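Local structure of uncharacterized protein (Bacteroides thetaiotaomicron, 4QNI) at residues T25-P30 with S48-P53; V68-D73 with A104-S109; I180-V185 with Y308-T313. The protein is of unknown function but, as a two-domain, probably surface-attached lipoprotein, may serve as an auxiliary nutrient-binding protein. All coordinates share one frame; numbering follows the deposited sequence.

Contact 1: residues T25-P30 with S48-P53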
ATOM      1  N   THR A  25      -0.274  19.171  -7.913  1.00 47.47           N
ATOM      2  CA  THR A  25       0.043  18.609  -9.231  1.00 45.95           C
ATOM      3  C   THR A  25       1.072  19.518  -9.899  1.00 45.51           C
ATOM      4  O   THR A  25       0.866  20.719  -9.992  1.00 42.59           O
ATOM      5  CB  THR A  25      -1.213  18.463 -10.109  1.00 51.78           C
ATOM      6  OG1 THR A  25      -2.210  17.744  -9.399  1.00 55.69           O
ATOM      7  CG2 THR A  25      -0.926  17.776 -11.428  1.00 49.55           C
ATOM      8  N   ASN A  26       2.153  18.931 -10.385  1.00 41.81           N
ATOM      9  CA  ASN A  26       3.222  19.639 -11.048  1.00 40.52           C
ATOM     10  C   ASN A  26       2.894  19.747 -12.529  1.00 46.16           C
ATOM     11  O   ASN A  26       2.619  18.748 -13.176  1.00 47.76           O
ATOM     12  CB  ASN A  26       4.559  18.927 -10.790  1.00 40.40           C
ATOM     13  CG  ASN A  26       5.165  19.174  -9.416  1.00 61.14           C
ATOM     14  OD1 ASN A  26       4.729  20.005  -8.620  1.00 54.39           O
ATOM     15  ND2 ASN A  26       6.215  18.454  -9.098  1.00 58.17           N
ATOM     16  N   ILE A  27       2.862  20.973 -13.050  1.00 42.50           N
ATOM     17  CA  ILE A  27       2.515  21.277 -14.431  1.00 42.44           C
ATOM     18  C   ILE A  27       3.670  22.051 -15.049  1.00 44.65           C
ATOM     19  O   ILE A  27       4.050  23.111 -14.537  1.00 44.18           O
ATOM     20  CB  ILE A  27       1.192  22.096 -14.430  1.00 46.37           C
ATOM     21  CG1 ILE A  27      -0.020  21.291 -13.917  1.00 47.22           C
ATOM     22  CG2 ILE A  27       0.911  22.774 -15.748  1.00 49.60           C
ATOM     23  CD1 ILE A  27      -0.295  20.037 -14.579  1.00 47.54           C
ATOM     24  N   TYR A  28       4.173  21.565 -16.172  1.00 38.77           N
ATOM     25  CA  TYR A  28       5.282  22.177 -16.880  1.00 38.74           C
ATOM     26  C   TYR A  28       4.734  22.899 -18.088  1.00 41.68           C
ATOM     27  O   TYR A  28       4.040  22.316 -18.924  1.00 42.12           O
ATOM     28  CB  TYR A  28       6.343  21.111 -17.241  1.00 41.38           C
ATOM     29  CG  TYR A  28       7.181  20.700 -16.046  1.00 44.33           C
ATOM     30  CD1 TYR A  28       8.387  21.342 -15.761  1.00 47.81           C
ATOM     31  CD2 TYR A  28       6.758  19.685 -15.182  1.00 44.06           C
ATOM     32  CE1 TYR A  28       9.154  20.985 -14.648  1.00 50.42           C
ATOM     33  CE2 TYR A  28       7.525  19.309 -14.077  1.00 44.60           C
ATOM     34  CZ  TYR A  28       8.711  19.976 -13.801  1.00 58.88           C
ATOM     35  OH  TYR A  28       9.486  19.636 -12.711  1.00 68.44           O
ATOM     36  N   VAL A  29       5.000  24.197 -18.131  1.00 37.09           N
ATOM     37  CA  VAL A  29       4.500  25.137 -19.136  1.00 36.52           C
ATOM     38  C   VAL A  29       5.711  25.806 -19.816  1.00 38.85           C
ATOM     39  O   VAL A  29       6.576  26.297 -19.101  1.00 37.13           O
ATOM     40  CB  VAL A  29       3.558  26.212 -18.488  1.00 38.20           C
ATOM     41  CG1 VAL A  29       2.885  27.065 -19.553  1.00 38.57           C
ATOM     42  CG2 VAL A  29       2.529  25.598 -17.545  1.00 37.21           C
ATOM     43  N   PRO A  30       5.830  25.852 -21.157  1.00 36.40           N
ATOM     44  CA  PRO A  30       7.011  26.521 -21.737  1.00 36.84           C
ATOM     45  C   PRO A  30       7.012  27.980 -21.319  1.00 39.85           C
ATOM     46  O   PRO A  30       5.938  28.571 -21.250  1.00 38.09           O
ATOM     47  CB  PRO A  30       6.851  26.343 -23.257  1.00 39.57           C
ATOM     48  CG  PRO A  30       5.485  25.926 -23.469  1.00 44.68           C
ATOM     49  CD  PRO A  30       4.927  25.329 -22.199  1.00 38.93           C
ATOM     50  N   SER A  48       2.830  32.597 -22.513  1.00 39.49           N
ATOM     51  CA  SER A  48       2.588  31.196 -22.788  1.00 38.49           C
ATOM     52  C   SER A  48       1.150  30.789 -22.462  1.00 43.45           C
ATOM     53  O   SER A  48       0.302  31.648 -22.168  1.00 43.65           O
ATOM     54  CB  SER A  48       3.563  30.362 -21.971  1.00 36.72           C
ATOM     55  OG  SER A  48       3.624  29.045 -22.476  1.00 43.69           O
ATOM     56  N   ASN A  49       0.876  29.473 -22.532  1.00 39.64           N
ATOM     57  CA  ASN A  49      -0.451  28.937 -22.251  1.00 39.85           C
ATOM     58  C   ASN A  49      -0.360  27.496 -21.867  1.00 43.80           C
ATOM     59  O   ASN A  49       0.653  26.857 -22.106  1.00 43.86           O
ATOM     60  CB  ASN A  49      -1.407  29.106 -23.457  1.00 40.38           C
ATOM     61  CG  ASN A  49      -1.111  28.177 -24.608  1.00 58.79           C
ATOM     62  OD1 ASN A  49      -0.239  28.434 -25.412  1.00 55.66           O
ATOM     63  ND2 ASN A  49      -1.799  27.053 -24.688  1.00 55.20           N
ATOM     64  N   TYR A  50      -1.443  26.968 -21.313  1.00 41.15           N
ATOM     65  CA  TYR A  50      -1.547  25.566 -20.966  1.00 40.74           C
ATOM     66  C   TYR A  50      -2.995  25.127 -21.092  1.00 44.08           C
ATOM     67  O   TYR A  50      -3.874  25.734 -20.484  1.00 42.67           O
ATOM     68  CB  TYR A  50      -1.004  25.302 -19.554  1.00 40.57           C
ATOM     69  CG  TYR A  50      -0.879  23.828 -19.242  1.00 44.30           C
ATOM     70  CD1 TYR A  50       0.277  23.121 -19.571  1.00 46.76           C
ATOM     71  CD2 TYR A  50      -1.909  23.138 -18.609  1.00 45.35           C
ATOM     72  CE1 TYR A  50       0.402  21.767 -19.290  1.00 46.69           C
ATOM     73  CE2 TYR A  50      -1.793  21.780 -18.314  1.00 47.50           C
ATOM     74  CZ  TYR A  50      -0.634  21.098 -18.660  1.00 54.95           C
ATOM     75  OH  TYR A  50      -0.490  19.765 -18.378  1.00 53.67           O
ATOM     76  N   GLN A  51      -3.234  24.066 -21.865  1.00 41.63           N
ATOM     77  CA  GLN A  51      -4.557  23.499 -22.091  1.00 42.47           C
ATOM     78  C   GLN A  51      -4.834  22.422 -21.020  1.00 46.98           C
ATOM     79  O   GLN A  51      -4.256  21.335 -21.044  1.00 46.92           O
ATOM     80  CB  GLN A  51      -4.649  22.953 -23.509  1.00 45.09           C
ATOM     81  CG  GLN A  51      -4.622  24.057 -24.552  1.00 57.02           C
ATOM     82  CD  GLN A  51      -5.989  24.298 -25.112  1.00 88.59           C
ATOM     83  OE1 GLN A  51      -6.775  25.103 -24.594  1.00 87.92           O
ATOM     84  NE2 GLN A  51      -6.311  23.595 -26.184  1.00 83.03           N
ATOM     85  N   LEU A  52      -5.656  22.774 -20.024  1.00 42.36           N
ATOM     86  CA  LEU A  52      -5.930  21.893 -18.890  1.00 41.42           C
ATOM     87  C   LEU A  52      -7.185  21.061 -19.134  1.00 45.98           C
ATOM     88  O   LEU A  52      -8.282  21.615 -19.222  1.00 45.92           O
ATOM     89  CB  LEU A  52      -6.050  22.734 -17.596  1.00 40.80           C
ATOM     90  CG  LEU A  52      -6.347  22.007 -16.280  1.00 46.24           C
ATOM     91  CD1 LEU A  52      -5.102  21.285 -15.752  1.00 47.01           C
ATOM     92  CD2 LEU A  52      -6.865  22.982 -15.234  1.00 45.86           C
ATOM     93  N   PRO A  53      -7.043  19.718 -19.229  1.00 43.81           N
ATOM     94  CA  PRO A  53      -8.217  18.868 -19.469  1.00 44.33           C
ATOM     95  C   PRO A  53      -9.198  18.816 -18.303  1.00 48.10           C
ATOM     96  O   PRO A  53      -8.812  18.800 -17.135  1.00 47.41           O
ATOM     97  CB  PRO A  53      -7.604  17.482 -19.694  1.00 46.84           C
ATOM     98  CG  PRO A  53      -6.156  17.735 -20.031  1.00 50.13           C
ATOM     99  CD  PRO A  53      -5.809  18.901 -19.181  1.00 44.90           C
TER
HETATM  100  O   HOH W   1       2.772  19.140 -17.583  1.00 55.18           O

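Contact 2: residues V68-D73 with A104-S109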
ATOM      1  N   VAL A  68     -19.269  24.232 -17.883  1.00 58.93           N
ATOM      2  CA  VAL A  68     -18.530  23.992 -16.644  1.00 54.85           C
ATOM      3  C   VAL A  68     -18.034  25.331 -16.107  1.00 54.15           C
ATOM      4  O   VAL A  68     -17.481  26.139 -16.846  1.00 53.60           O
ATOM      5  CB  VAL A  68     -17.379  22.978 -16.860  1.00 56.71           C
ATOM      6  CG1 VAL A  68     -16.621  22.704 -15.560  1.00 54.62           C
ATOM      7  CG2 VAL A  68     -17.914  21.680 -17.456  1.00 57.53           C
ATOM      8  N   HIS A  69     -18.253  25.551 -14.821  1.00 48.97           N
ATOM      9  CA  HIS A  69     -17.839  26.741 -14.102  1.00 48.82           C
ATOM     10  C   HIS A  69     -16.645  26.401 -13.243  1.00 50.44           C
ATOM     11  O   HIS A  69     -16.681  25.425 -12.489  1.00 50.57           O
ATOM     12  CB  HIS A  69     -18.998  27.294 -13.280  1.00 50.31           C
ATOM     13  CG  HIS A  69     -20.127  27.714 -14.150  1.00 55.44           C
ATOM     14  ND1 HIS A  69     -20.264  29.018 -14.557  1.00 57.90           N
ATOM     15  CD2 HIS A  69     -21.087  26.967 -14.742  1.00 58.73           C
ATOM     16  CE1 HIS A  69     -21.334  29.041 -15.333  1.00 58.41           C
ATOM     17  NE2 HIS A  69     -21.853  27.829 -15.485  1.00 59.28           N
ATOM     18  N   VAL A  70     -15.579  27.182 -13.410  1.00 43.64           N
ATOM     19  CA  VAL A  70     -14.280  27.016 -12.771  1.00 42.06           C
ATOM     20  C   VAL A  70     -13.976  28.290 -11.983  1.00 48.11           C
ATOM     21  O   VAL A  70     -14.216  29.385 -12.484  1.00 49.45           O
ATOM     22  CB  VAL A  70     -13.176  26.713 -13.849  1.00 43.59           C
ATOM     23  CG1 VAL A  70     -11.765  26.857 -13.287  1.00 41.73           C
ATOM     24  CG2 VAL A  70     -13.360  25.329 -14.478  1.00 43.72           C
ATOM     25  N   ALA A  71     -13.438  28.153 -10.768  1.00 43.50           N
ATOM     26  CA  ALA A  71     -13.110  29.326  -9.970  1.00 42.65           C
ATOM     27  C   ALA A  71     -11.823  29.121  -9.192  1.00 45.04           C
ATOM     28  O   ALA A  71     -11.391  27.985  -8.987  1.00 43.23           O
ATOM     29  CB  ALA A  71     -14.256  29.676  -9.018  1.00 42.77           C
ATOM     30  N   HIS A  72     -11.212  30.249  -8.791  1.00 42.04           N
ATOM     31  CA  HIS A  72     -10.030  30.332  -7.944  1.00 42.32           C
ATOM     32  C   HIS A  72     -10.387  29.660  -6.618  1.00 47.75           C
ATOM     33  O   HIS A  72     -11.516  29.810  -6.166  1.00 48.54           O
ATOM     34  CB  HIS A  72      -9.630  31.814  -7.753  1.00 43.07           C
ATOM     35  CG  HIS A  72      -8.382  32.013  -6.951  1.00 45.99           C
ATOM     36  ND1 HIS A  72      -8.290  33.014  -5.991  1.00 47.86           N
ATOM     37  CD2 HIS A  72      -7.211  31.333  -6.984  1.00 46.68           C
ATOM     38  CE1 HIS A  72      -7.098  32.887  -5.448  1.00 46.51           C
ATOM     39  NE2 HIS A  72      -6.413  31.886  -6.009  1.00 46.49           N
ATOM     40  N   ASP A  73      -9.485  28.829  -6.065  1.00 43.26           N
ATOM     41  CA  ASP A  73      -9.749  28.107  -4.825  1.00 42.91           C
ATOM     42  C   ASP A  73      -8.609  28.349  -3.808  1.00 44.56           C
ATOM     43  O   ASP A  73      -7.838  27.449  -3.490  1.00 43.34           O
ATOM     44  CB  ASP A  73      -9.943  26.602  -5.118  1.00 44.28           C
ATOM     45  CG  ASP A  73     -10.454  25.775  -3.940  1.00 52.71           C
ATOM     46  OD1 ASP A  73     -10.697  26.363  -2.842  1.00 50.13           O
ATOM     47  OD2 ASP A  73     -10.583  24.553  -4.097  1.00 58.14           O
ATOM     48  N   ALA A 104      -1.356  34.695 -14.365  1.00 39.88           N
ATOM     49  CA  ALA A 104      -2.254  33.744 -14.967  1.00 39.12           C
ATOM     50  C   ALA A 104      -3.658  34.274 -15.158  1.00 44.79           C
ATOM     51  O   ALA A 104      -4.181  34.989 -14.310  1.00 44.98           O
ATOM     52  CB  ALA A 104      -2.321  32.519 -14.073  1.00 39.05           C
ATOM     53  N   SER A 105      -4.291  33.842 -16.236  1.00 41.73           N
ATOM     54  CA  SER A 105      -5.690  34.089 -16.522  1.00 42.76           C
ATOM     55  C   SER A 105      -6.290  32.797 -17.100  1.00 49.25           C
ATOM     56  O   SER A 105      -5.557  31.950 -17.633  1.00 49.16           O
ATOM     57  CB  SER A 105      -5.861  35.268 -17.469  1.00 46.65           C
ATOM     58  OG  SER A 105      -5.339  34.939 -18.742  1.00 64.98           O
ATOM     59  N   TYR A 106      -7.603  32.639 -16.978  1.00 46.34           N
ATOM     60  CA  TYR A 106      -8.336  31.482 -17.487  1.00 47.33           C
ATOM     61  C   TYR A 106      -9.834  31.840 -17.606  1.00 52.99           C
ATOM     62  O   TYR A 106     -10.320  32.701 -16.852  1.00 51.07           O
ATOM     63  CB  TYR A 106      -8.135  30.221 -16.579  1.00 47.85           C
ATOM     64  CG  TYR A 106      -8.391  30.484 -15.107  1.00 49.05           C
ATOM     65  CD1 TYR A 106      -7.390  30.991 -14.286  1.00 50.79           C
ATOM     66  CD2 TYR A 106      -9.652  30.285 -14.549  1.00 49.29           C
ATOM     67  CE1 TYR A 106      -7.650  31.345 -12.964  1.00 52.06           C
ATOM     68  CE2 TYR A 106      -9.916  30.605 -13.217  1.00 48.93           C
ATOM     69  CZ  TYR A 106      -8.915  31.146 -12.433  1.00 57.35           C
ATOM     70  OH  TYR A 106      -9.165  31.480 -11.126  1.00 61.09           O
ATOM     71  N   PRO A 107     -10.603  31.181 -18.501  1.00 50.24           N
ATOM     72  CA  PRO A 107     -12.044  31.463 -18.523  1.00 51.45           C
ATOM     73  C   PRO A 107     -12.697  30.950 -17.247  1.00 55.63           C
ATOM     74  O   PRO A 107     -12.226  29.969 -16.673  1.00 53.89           O
ATOM     75  CB  PRO A 107     -12.554  30.722 -19.757  1.00 54.03           C
ATOM     76  CG  PRO A 107     -11.528  29.718 -20.074  1.00 57.54           C
ATOM     77  CD  PRO A 107     -10.228  30.127 -19.465  1.00 51.55           C
ATOM     78  N   GLU A 108     -13.731  31.652 -16.759  1.00 54.75           N
ATOM     79  CA  GLU A 108     -14.439  31.212 -15.560  1.00 54.69           C
ATOM     80  C   GLU A 108     -15.526  30.225 -15.958  1.00 56.91           C
ATOM     81  O   GLU A 108     -16.126  29.598 -15.095  1.00 57.13           O
ATOM     82  CB  GLU A 108     -15.011  32.401 -14.793  1.00 57.22           C
ATOM     83  CG  GLU A 108     -14.059  32.934 -13.733  1.00 73.69           C
ATOM     84  CD  GLU A 108     -14.344  34.365 -13.308  1.00 98.76           C
ATOM     85  OE1 GLU A 108     -15.333  34.581 -12.570  1.00 99.14           O
ATOM     86  OE2 GLU A 108     -13.581  35.271 -13.718  1.00 87.27           O
ATOM     87  N   SER A 109     -15.718  30.033 -17.272  1.00 53.31           N
ATOM     88  CA  SER A 109     -16.736  29.169 -17.840  1.00 55.14           C
ATOM     89  C   SER A 109     -16.195  28.428 -19.080  1.00 59.31           C
ATOM     90  O   SER A 109     -15.542  29.027 -19.929  1.00 58.01           O
ATOM     91  CB  SER A 109     -17.977  30.002 -18.179  1.00 61.16           C
ATOM     92  OG  SER A 109     -18.757  29.472 -19.236  1.00 76.75           O
TER
HETATM   93  O   HOH W   2     -18.638  31.364 -13.737  1.00 64.70           O

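Contact 3: residues I180-V185 with Y308-T313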
ATOM      1  N   ILE A 180      28.463  17.529  -8.506  1.00 45.80           N
ATOM      2  CA  ILE A 180      28.741  18.734  -7.739  1.00 44.16           C
ATOM      3  C   ILE A 180      29.178  18.350  -6.357  1.00 48.65           C
ATOM      4  O   ILE A 180      28.463  17.595  -5.694  1.00 50.68           O
ATOM      5  CB  ILE A 180      27.511  19.697  -7.681  1.00 45.04           C
ATOM      6  CG1 ILE A 180      27.194  20.326  -9.059  1.00 44.07           C
ATOM      7  CG2 ILE A 180      27.718  20.790  -6.611  1.00 44.44           C
ATOM      8  CD1 ILE A 180      28.267  21.275  -9.614  1.00 38.98           C
ATOM      9  N   THR A 181      30.317  18.889  -5.894  1.00 44.59           N
ATOM     10  CA  THR A 181      30.739  18.669  -4.514  1.00 46.43           C
ATOM     11  C   THR A 181      30.481  19.953  -3.723  1.00 51.87           C
ATOM     12  O   THR A 181      30.469  21.062  -4.299  1.00 51.92           O
ATOM     13  CB  THR A 181      32.193  18.180  -4.367  1.00 56.75           C
ATOM     14  OG1 THR A 181      33.115  19.132  -4.905  1.00 52.80           O
ATOM     15  CG2 THR A 181      32.415  16.795  -4.945  1.00 57.86           C
ATOM     16  N   ASN A 182      30.220  19.787  -2.415  1.00 48.65           N
ATOM     17  CA  ASN A 182      30.038  20.868  -1.452  1.00 48.30           C
ATOM     18  C   ASN A 182      31.012  20.627  -0.319  1.00 54.85           C
ATOM     19  O   ASN A 182      30.860  19.662   0.439  1.00 56.82           O
ATOM     20  CB  ASN A 182      28.588  20.939  -0.941  1.00 47.75           C
ATOM     21  CG  ASN A 182      27.581  21.333  -1.982  1.00 56.66           C
ATOM     22  OD1 ASN A 182      27.327  22.503  -2.204  1.00 53.00           O
ATOM     23  ND2 ASN A 182      26.987  20.373  -2.649  1.00 53.69           N
ATOM     24  N   LYS A 183      32.053  21.453  -0.241  1.00 49.75           N
ATOM     25  CA  LYS A 183      33.068  21.342   0.799  1.00 50.51           C
ATOM     26  C   LYS A 183      33.035  22.601   1.651  1.00 53.89           C
ATOM     27  O   LYS A 183      32.577  23.625   1.164  1.00 52.53           O
ATOM     28  CB  LYS A 183      34.461  21.112   0.173  1.00 53.10           C
ATOM     29  CG  LYS A 183      34.605  19.731  -0.454  1.00 57.87           C
ATOM     30  CD  LYS A 183      35.825  19.651  -1.331  1.00 64.03           C
ATOM     31  CE  LYS A 183      36.080  18.244  -1.810  1.00 63.20           C
ATOM     32  NZ  LYS A 183      37.501  17.861  -1.609  1.00 60.87           N
ATOM     33  N   VAL A 184      33.475  22.520   2.924  1.00 51.09           N
ATOM     34  CA  VAL A 184      33.488  23.641   3.854  1.00 51.96           C
ATOM     35  C   VAL A 184      34.911  24.213   3.940  1.00 58.51           C
ATOM     36  O   VAL A 184      35.866  23.471   4.196  1.00 59.27           O
ATOM     37  CB  VAL A 184      32.947  23.216   5.260  1.00 58.61           C
ATOM     38  CG1 VAL A 184      33.090  24.334   6.300  1.00 59.56           C
ATOM     39  CG2 VAL A 184      31.497  22.735   5.186  1.00 57.42           C
ATOM     40  N   VAL A 185      35.045  25.538   3.765  1.00 56.30           N
ATOM     41  CA  VAL A 185      36.325  26.231   3.898  1.00 57.78           C
ATOM     42  C   VAL A 185      36.579  26.405   5.406  1.00 64.72           C
ATOM     43  O   VAL A 185      35.869  27.135   6.090  1.00 63.75           O
ATOM     44  CB  VAL A 185      36.382  27.560   3.105  1.00 61.43           C
ATOM     45  CG1 VAL A 185      37.728  28.259   3.312  1.00 63.79           C
ATOM     46  CG2 VAL A 185      36.131  27.317   1.618  1.00 58.76           C
ATOM     47  N   TYR A 308      30.981  27.642   2.157  1.00 50.36           N
ATOM     48  CA  TYR A 308      30.987  26.483   1.270  1.00 49.32           C
ATOM     49  C   TYR A 308      31.700  26.742  -0.020  1.00 51.32           C
ATOM     50  O   TYR A 308      31.632  27.852  -0.548  1.00 50.35           O
ATOM     51  CB  TYR A 308      29.559  26.050   0.936  1.00 50.23           C
ATOM     52  CG  TYR A 308      28.852  25.371   2.081  1.00 52.78           C
ATOM     53  CD1 TYR A 308      29.076  24.028   2.361  1.00 55.00           C
ATOM     54  CD2 TYR A 308      27.942  26.064   2.872  1.00 53.45           C
ATOM     55  CE1 TYR A 308      28.412  23.386   3.397  1.00 56.69           C
ATOM     56  CE2 TYR A 308      27.274  25.434   3.918  1.00 55.50           C
ATOM     57  CZ  TYR A 308      27.512  24.091   4.178  1.00 63.27           C
ATOM     58  OH  TYR A 308      26.868  23.436   5.201  1.00 60.92           O
ATOM     59  N   HIS A 309      32.378  25.701  -0.532  1.00 47.59           N
ATOM     60  CA  HIS A 309      32.980  25.650  -1.843  1.00 45.97           C
ATOM     61  C   HIS A 309      32.152  24.666  -2.674  1.00 46.04           C
ATOM     62  O   HIS A 309      32.127  23.470  -2.388  1.00 46.40           O
ATOM     63  CB  HIS A 309      34.472  25.282  -1.808  1.00 48.44           C
ATOM     64  CG  HIS A 309      35.161  25.405  -3.142  1.00 51.58           C
ATOM     65  ND1 HIS A 309      36.472  24.997  -3.313  1.00 54.51           N
ATOM     66  CD2 HIS A 309      34.704  25.899  -4.322  1.00 52.14           C
ATOM     67  CE1 HIS A 309      36.766  25.247  -4.582  1.00 53.44           C
ATOM     68  NE2 HIS A 309      35.730  25.782  -5.229  1.00 52.29           N
ATOM     69  N   VAL A 310      31.431  25.193  -3.658  1.00 40.58           N
ATOM     70  CA  VAL A 310      30.560  24.442  -4.576  1.00 39.63           C
ATOM     71  C   VAL A 310      31.317  24.318  -5.887  1.00 46.29           C
ATOM     72  O   VAL A 310      31.734  25.341  -6.437  1.00 46.52           O
ATOM     73  CB  VAL A 310      29.204  25.177  -4.731  1.00 41.75           C
ATOM     74  CG1 VAL A 310      28.251  24.420  -5.655  1.00 40.09           C
ATOM     75  CG2 VAL A 310      28.575  25.442  -3.360  1.00 41.68           C
ATOM     76  N   LYS A 311      31.529  23.076  -6.377  1.00 42.94           N
ATOM     77  CA  LYS A 311      32.344  22.862  -7.568  1.00 42.25           C
ATOM     78  C   LYS A 311      31.970  21.584  -8.324  1.00 48.22           C
ATOM     79  O   LYS A 311      31.625  20.579  -7.703  1.00 48.99           O
ATOM     80  CB  LYS A 311      33.822  22.794  -7.138  1.00 45.12           C
ATOM     81  CG  LYS A 311      34.846  22.768  -8.245  1.00 46.82           C
ATOM     82  CD  LYS A 311      36.208  22.664  -7.643  1.00 53.04           C
ATOM     83  CE  LYS A 311      37.292  22.459  -8.665  1.00 63.27           C
ATOM     84  NZ  LYS A 311      38.638  22.421  -8.021  1.00 76.03           N
ATOM     85  N   GLY A 312      32.085  21.630  -9.658  1.00 43.14           N
ATOM     86  CA  GLY A 312      31.807  20.487 -10.499  1.00 42.22           C
ATOM     87  C   GLY A 312      30.958  20.717 -11.730  1.00 45.57           C
ATOM     88  O   GLY A 312      30.949  21.802 -12.341  1.00 43.72           O
ATOM     89  N   THR A 313      30.266  19.636 -12.109  1.00 41.27           N
ATOM     90  CA  THR A 313      29.423  19.526 -13.285  1.00 40.26           C
ATOM     91  C   THR A 313      27.985  19.329 -12.887  1.00 43.96           C
ATOM     92  O   THR A 313      27.694  18.534 -11.991  1.00 44.77           O
ATOM     93  CB  THR A 313      29.899  18.314 -14.134  1.00 42.73           C
ATOM     94  OG1 THR A 313      31.274  18.460 -14.401  1.00 41.37           O
ATOM     95  CG2 THR A 313      29.148  18.159 -15.480  1.00 43.65           C
TER
HETATM   96  O   HOH W   3      33.595  21.459  -3.656  1.00 46.15           O

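Contact 1: residues T25-P30 with S48-P53
Tyr-50 reaches across from segment 48-53 and lays its ring against Ile-27 of segment 25-30. With CG anti to the backbone N (chi1 -170°), the side chain leaves its strand pointing at the other one. Tyr-50 CB lies 4.1 Å from Val-29 CG2, and that same methyl then follows the ring as far as CD1. Further out, Tyr-50 CE1 comes within 3.7 Å of Tyr-28 O. The ring centre is taken by a CH-pi contact: Ile-27 CG2 stands 3.6 Å from the centroid of the Tyr-50 ring and only 9° off its normal. At the tip, Tyr-50 OH meets Ile-27 CD1 at 3.8 Å, and a water that accepts from Tyr-28 N also reaches Tyr-50 OH, weakly.

At the other end of the contact Ser-48 OG donates to Pro-30 O at 2.7 Å, tilted from the carbonyl plane. Val-29 CG1 fits beside this bond, 3.4 Å from Asn-49 O, the oxygen that accepts a hydrogen bond from Arg-33.

No backbone hydrogen bond joins the two strands; their axes pass 6.6 Å apart at 140°, and side chains fill the interval. Strand 24-30 pairs in parallel with strand 160-168, whereas strand 47-56 is outermost, within this chain, in the antiparallel sheet it forms with 118-126 and 104-105. Phe-125 of strand 118-126 packs against both Val-29 and Tyr-50, joining the two sheets.

Contact 2: residues V68-D73 with A104-S109
Two first torsions set this contact: Tyr-106 places CG between its own backbone N and carbonyl carbon (chi1 51°), raising the ring toward strand 66-72, while Val-70 turns CG1 anti to its N (chi1 166°), bringing that methyl to the ring. Val-70 CG1 meets Tyr-106 CE2 at 4.2 Å, a loose apolar contact in which the side chains run obliquely to one another. Beyond it the phenol oxygen lies beside the next stretch of strand, with Tyr-106 OH 3.4 Å from His-72 CB. The imidazole of His-72 is engaged elsewhere, its NE2 hydrogen-bonded to Asp-95.

The backbones meet further along. Val-70 N donates to Glu-108 O at 3.0 Å in a nearly straight bond (171° at the hydrogen), although the donor stands well out of the carbonyl plane and so misses the lone-pair directions. The same oxygen faces His-69 CA in a CA-H...O contact and weakly accepts from a water. This water lies in the plane of the His-69 ring, at its edge, 3.0 Å from His-69 ND1; Tyr-148 stacks on the ring. A second CA-H...O contact joins Ser-109 CA to Val-68 O at 3.3 Å.

His-69 and Ser-109 form an antiparallel non-hydrogen-bonded pair, where strand 109-112 begins alongside strand 66-72. Residues 106-108 thus form the link by which the chain leaves strand 104-105 of one sheet and enters strand 109-112 of the other, an intersheet crossing consistent with the beta-sandwich architecture of the E-set clan.

Contact 3: residues I180-V185 with Y308-T313
Segments 180-185 and 308-311 run antiparallel at 156° with their axes 4.5 Å apart, and two hydrogen-bonded pairs, Thr-181 with Lys-311 and Lys-183 with His-309, hold them together. They are adjacent strands of the large antiparallel sheet of the C-terminal domain, in which strand 180-188 lies between 306-321 and 194-196. The shortest of the four backbone bonds runs from His-309 N to Lys-183 O, 2.7 Å and nearly straight.

One face of the sheet carries Asn-182, Val-184, Tyr-308 and Val-310. Val-184 CG2 comes to 3.6 Å from Tyr-308 CE1, meeting the ring obliquely. Asn-182 and Val-310 lie side by side and point the same way, with Asn-182 OD1 3.4 Å from Val-310 CG2; the amide nitrogen of Asn-182 is bonded to Ile-201 O.

Where the chain turns a corner at Gly-312, Ile-180 packs against the bend. With CG1 beside the backbone N (chi1 -68°), CG2 is left anti to that nitrogen and touches Val-310 CG1, while the other branch runs along the turning backbone and sets Ile-180 CD1 3.5 Å from Gly-312 C. An alanine here would lack both branches and is likely to leave a gap beside Val-310 and the backbone of Gly-312 and Thr-313. Gly-312 has phi 134°, a conformation in which a CB would jam against the preceding carbonyl oxygen and press on Ile-180 CA.

On the face of Thr-181, Lys-183, His-309 and Lys-311, the imidazole of His-309 is held at both nitrogens, by Asp-293 and Glu-196, and stacked on Tyr-295. A water 2.7 Å from Thr-181 OG1 donates to His-309 O at 2.8 Å, joining the two strands between their hydrogen-bonded pairs.

How the contacts relate
Contacts 1 and 2 belong to the N-terminal family region and involve the same two sheets: contact 1 sets a strand of the mixed sheet against one of the three-stranded sheet, whereas contact 2 lies where the chain passes from the three-stranded sheet to the mixed one. Their centres are about 14 Å apart and their nearest atoms about 7 Å, so they do not touch. Contact 3 lies in the C-terminal family region, on the opposite side of the chain's centre, its own centre about 35 Å from that of contact 1 and about 45 Å from that of contact 2. It joins neighbouring strands within a single sheet. Ethanediol molecules, probably from the crystallisation liquor, lie about 4 Å from the side chains of Tyr-28 and Val-310; no functional site is established by them.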